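Local coordinates for methanol--corrinoid protein co-methyltransferase (Methanosarcina barkeri, PDB 2I2X) that transfers the methyl group of methanol to the cob(I)amide of its partner corrinoid protein, a zinc-dependent step of methanogenesis, at residues P79-N93 / I118-R130. Sequence-based numbering, arbitrary orientation.
With K (potassium ion), chain S.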
# COMPACT_ATOMS: atom_id res chain seq x y z
N PRO A 79 19.26 5.47 2.89
CA PRO A 79 20.56 5.01 3.42
C PRO A 79 20.56 3.69 4.23
O PRO A 79 21.64 3.16 4.50
CB PRO A 79 20.97 6.17 4.37
CG PRO A 79 19.67 6.57 4.97
CD PRO A 79 18.67 6.49 3.78
N ALA A 80 19.38 3.19 4.62
CA ALA A 80 19.31 1.99 5.48
C ALA A 80 17.99 1.22 5.38
O ALA A 80 16.93 1.77 5.04
CB ALA A 80 19.59 2.35 6.94
N ILE A 81 18.05 -0.07 5.66
CA ILE A 81 16.85 -0.85 5.58
C ILE A 81 17.02 -2.18 6.31
O ILE A 81 18.11 -2.77 6.27
CB ILE A 81 16.43 -1.03 4.09
CG1 ILE A 81 14.94 -1.43 3.98
CG2 ILE A 81 17.40 -1.88 3.32
CD1 ILE A 81 14.74 -2.83 3.93
N ILE A 82 15.96 -2.66 6.96
CA ILE A 82 15.98 -4.00 7.55
C ILE A 82 14.93 -4.84 6.84
O ILE A 82 13.80 -4.35 6.63
CB ILE A 82 15.61 -3.96 9.04
CG1 ILE A 82 16.72 -3.27 9.84
CG2 ILE A 82 15.34 -5.36 9.56
CD1 ILE A 82 16.29 -2.79 11.25
N LEU A 83 15.27 -6.07 6.45
CA LEU A 83 14.27 -7.01 5.93
C LEU A 83 13.87 -8.00 7.04
O LEU A 83 14.73 -8.58 7.73
CB LEU A 83 14.80 -7.76 4.70
CG LEU A 83 15.02 -6.97 3.38
CD1 LEU A 83 16.37 -6.17 3.27
CD2 LEU A 83 14.83 -7.89 2.16
N GLU A 84 12.57 -8.16 7.25
CA GLU A 84 12.12 -9.16 8.18
C GLU A 84 11.38 -10.29 7.47
O GLU A 84 10.32 -10.07 6.86
CB GLU A 84 11.26 -8.57 9.30
CG GLU A 84 10.71 -9.71 10.22
CD GLU A 84 9.73 -9.27 11.28
OE1 GLU A 84 9.32 -8.09 11.31
OE2 GLU A 84 9.36 -10.14 12.10
N THR A 85 11.92 -11.50 7.59
CA THR A 85 11.27 -12.71 7.09
C THR A 85 10.57 -13.46 8.22
O THR A 85 11.23 -14.06 9.08
CB THR A 85 12.29 -13.67 6.41
OG1 THR A 85 13.06 -12.93 5.45
CG2 THR A 85 11.60 -14.81 5.71
N GLU A 86 9.24 -13.43 8.23
CA GLU A 86 8.46 -14.23 9.16
C GLU A 86 8.26 -15.59 8.57
O GLU A 86 7.47 -15.74 7.67
CB GLU A 86 7.10 -13.62 9.41
CG GLU A 86 7.20 -12.29 10.11
CD GLU A 86 5.88 -11.68 10.46
OE1 GLU A 86 5.05 -11.44 9.55
OE2 GLU A 86 5.65 -11.42 11.66
N HIS A 87 8.94 -16.60 9.11
CA HIS A 87 8.80 -17.98 8.64
C HIS A 87 7.36 -18.38 8.34
O HIS A 87 6.51 -18.20 9.18
CB HIS A 87 9.42 -18.95 9.65
CG HIS A 87 10.92 -18.95 9.64
ND1 HIS A 87 11.66 -20.02 10.10
CD2 HIS A 87 11.82 -18.04 9.21
CE1 HIS A 87 12.95 -19.75 9.97
NE2 HIS A 87 13.08 -18.56 9.44
N VAL A 88 7.09 -18.86 7.13
CA VAL A 88 5.96 -19.77 6.92
C VAL A 88 6.28 -21.05 7.72
O VAL A 88 7.45 -21.36 7.94
CB VAL A 88 5.72 -20.14 5.43
CG1 VAL A 88 5.33 -18.92 4.62
CG2 VAL A 88 6.92 -20.84 4.85
N GLN A 89 5.26 -21.79 8.12
CA GLN A 89 5.46 -22.88 9.10
C GLN A 89 6.52 -23.87 8.63
O GLN A 89 7.34 -24.36 9.43
CB GLN A 89 4.14 -23.59 9.43
CG GLN A 89 3.45 -24.27 8.22
CD GLN A 89 4.08 -25.63 7.84
OE1 GLN A 89 4.77 -26.29 8.66
NE2 GLN A 89 3.85 -26.05 6.60
N GLN A 90 6.53 -24.13 7.32
CA GLN A 90 7.43 -25.13 6.77
C GLN A 90 8.89 -24.75 6.90
O GLN A 90 9.75 -25.63 6.94
CB GLN A 90 7.07 -25.51 5.32
CG GLN A 90 7.09 -24.36 4.32
CD GLN A 90 5.69 -23.90 3.91
OE1 GLN A 90 4.83 -23.54 4.74
NE2 GLN A 90 5.45 -23.88 2.60
N MET A 91 9.17 -23.45 7.01
CA MET A 91 10.55 -22.98 7.18
C MET A 91 11.10 -23.24 8.57
O MET A 91 12.32 -23.21 8.79
CB MET A 91 10.64 -21.49 6.88
CG MET A 91 10.51 -21.17 5.41
SD MET A 91 10.11 -19.45 5.08
CE MET A 91 11.59 -18.62 5.69
N SER A 92 10.20 -23.46 9.52
CA SER A 92 10.58 -23.64 10.89
C SER A 92 10.59 -25.12 11.24
O SER A 92 11.48 -25.57 11.95
CB SER A 92 9.63 -22.89 11.82
OG SER A 92 9.80 -21.51 11.69
N ASN A 93 9.59 -25.85 10.73
CA ASN A 93 9.48 -27.31 10.90
C ASN A 93 10.61 -28.08 10.24
O ASN A 93 10.97 -29.15 10.70
CB ASN A 93 8.12 -27.81 10.43
CG ASN A 93 7.00 -27.45 11.40
OD1 ASN A 93 7.06 -27.78 12.59
ND2 ASN A 93 5.98 -26.76 10.91
N ILE A 118 24.81 0.82 1.17
CA ILE A 118 23.59 0.88 1.93
C ILE A 118 23.69 -0.06 3.15
O ILE A 118 24.13 -1.20 3.02
CB ILE A 118 22.36 0.49 1.04
CG1 ILE A 118 21.06 0.54 1.85
CG2 ILE A 118 22.56 -0.89 0.37
CD1 ILE A 118 19.82 0.39 1.00
N LYS A 119 23.31 0.44 4.32
CA LYS A 119 23.32 -0.33 5.55
C LYS A 119 22.06 -1.17 5.62
O LYS A 119 20.96 -0.69 5.33
CB LYS A 119 23.34 0.61 6.74
CG LYS A 119 24.46 1.65 6.71
CD LYS A 119 23.97 2.88 7.45
CE LYS A 119 25.02 3.47 8.34
NZ LYS A 119 26.15 4.02 7.61
N CYS A 120 22.20 -2.43 5.98
CA CYS A 120 21.03 -3.29 6.14
C CYS A 120 21.27 -4.45 7.11
O CYS A 120 22.41 -4.79 7.43
CB CYS A 120 20.63 -3.83 4.79
SG CYS A 120 22.03 -4.53 3.96
N ALA A 121 20.18 -5.06 7.58
CA ALA A 121 20.27 -6.19 8.51
C ALA A 121 19.09 -7.09 8.20
O ALA A 121 18.09 -6.64 7.67
CB ALA A 121 20.25 -5.73 9.99
N LEU A 122 19.25 -8.37 8.48
CA LEU A 122 18.21 -9.31 8.19
C LEU A 122 17.61 -9.92 9.49
O LEU A 122 18.31 -10.43 10.33
CB LEU A 122 18.75 -10.40 7.26
CG LEU A 122 17.80 -11.56 6.95
CD1 LEU A 122 16.57 -11.06 6.21
CD2 LEU A 122 18.51 -12.68 6.21
N ARG A 123 16.31 -9.84 9.62
CA ARG A 123 15.66 -10.40 10.77
C ARG A 123 14.85 -11.59 10.31
O ARG A 123 14.08 -11.48 9.34
CB ARG A 123 14.73 -9.39 11.36
CG ARG A 123 13.86 -9.92 12.47
CD ARG A 123 12.96 -8.77 12.85
NE ARG A 123 12.79 -8.69 14.26
CZ ARG A 123 12.76 -7.56 14.95
NH1 ARG A 123 12.89 -6.38 14.38
NH2 ARG A 123 12.60 -7.66 16.26
N HIS A 124 15.05 -12.71 10.99
CA HIS A 124 14.26 -13.90 10.80
C HIS A 124 13.46 -14.11 12.05
O HIS A 124 14.00 -14.09 13.15
CB HIS A 124 15.15 -15.11 10.54
CG HIS A 124 15.21 -15.51 9.10
ND1 HIS A 124 15.38 -14.60 8.08
CD2 HIS A 124 15.10 -16.72 8.51
CE1 HIS A 124 15.39 -15.23 6.92
NE2 HIS A 124 15.20 -16.52 7.16
N THR A 125 12.17 -14.32 11.86
CA THR A 125 11.22 -14.60 12.92
C THR A 125 10.75 -16.06 12.75
O THR A 125 9.92 -16.37 11.88
CB THR A 125 10.03 -13.64 12.82
OG1 THR A 125 10.51 -12.31 12.97
CG2 THR A 125 8.94 -13.93 13.89
N ILE A 126 11.30 -16.94 13.60
CA ILE A 126 10.99 -18.35 13.59
C ILE A 126 9.51 -18.48 13.92
O ILE A 126 8.96 -17.66 14.65
CB ILE A 126 11.93 -19.08 14.60
CG1 ILE A 126 13.33 -19.30 13.99
CG2 ILE A 126 11.39 -20.48 15.05
CD1 ILE A 126 13.98 -18.08 13.36
N GLY A 127 8.85 -19.48 13.35
CA GLY A 127 7.50 -19.83 13.80
C GLY A 127 7.43 -20.60 15.12
O GLY A 127 8.23 -21.50 15.37
N ASP A 128 6.47 -20.25 15.99
CA ASP A 128 6.28 -21.04 17.20
C ASP A 128 5.59 -22.31 16.82
O ASP A 128 4.37 -22.38 16.78
CB ASP A 128 5.49 -20.31 18.30
CG ASP A 128 5.75 -20.92 19.70
OD1 ASP A 128 6.14 -22.11 19.75
OD2 ASP A 128 5.56 -20.22 20.74
N ILE A 129 6.40 -23.32 16.53
CA ILE A 129 5.90 -24.59 16.04
C ILE A 129 5.50 -25.58 17.17
O ILE A 129 5.04 -26.68 16.88
CB ILE A 129 6.94 -25.25 15.12
CG1 ILE A 129 8.27 -25.50 15.86
CG2 ILE A 129 7.17 -24.41 13.92
CD1 ILE A 129 9.26 -26.42 15.13
N ARG A 130 5.66 -25.18 18.43
CA ARG A 130 5.39 -26.06 19.59
C ARG A 130 3.89 -26.32 19.83
O ARG A 130 3.36 -26.01 20.89
CB ARG A 130 6.06 -25.51 20.85
CG ARG A 130 7.57 -25.29 20.74
CD ARG A 130 8.12 -24.48 21.90
NE ARG A 130 7.44 -23.19 22.05
CZ ARG A 130 7.29 -22.52 23.19
NH1 ARG A 130 7.77 -23.01 24.35
NH2 ARG A 130 6.64 -21.37 23.19
K K S . 3.50 -11.13 12.54
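E84 and R123 run side by side from neighbouring strands, the aliphatic chain of one laid along the other, with E84 CG 3.6 Å from R123 CD. E84 is extended, CG anti to the backbone N (chi1 175°), which carries its OE2 past R123 to the hydroxyl of T125, 2.6 Å from OG1, met on the anti side of the carboxylate. K267 makes a salt bridge to the same oxygen, while the guanidinium of R123 is drawn off to E42. With an alanine in place of E84, T125 OG1 and K267 would probably lose their shared acceptor and R123 CD the methylene it lies against. Next along this face E86 rests its CG on T125 CB and grips the potassium ion with OE2 at 2.3 Å; K267, already bridged to E84, also hydrogen-bonds this OE2, and E164 and E313 complete the protein's share of the metal site.

The strands 80-86 and 119-126 are parallel neighbours in the TIM barrel, joined by a right-handed crossover through helix 95-116, which packs against L83, L122 and H124. Backbone bonds stitch them from P79 to H87, the straightest being R123 N to L83 O (177°). On the helix-facing side the methyl CD1 of L122 leans back over L83 O, 3.4 Å away, and T85 CB sits against H124 CE1 at 3.5 Å.

Just after E86, the H87 ring is a wedge: I126 CA lies over one face and M91 CB over the other. S92 OG ties this corner together, accepting from G127 N at 2.8 Å and hydrogen-bonded to H87 ND1. Farther out, I129 CG2 fits into the hollow between S92 CB and the side-chain amide of N93.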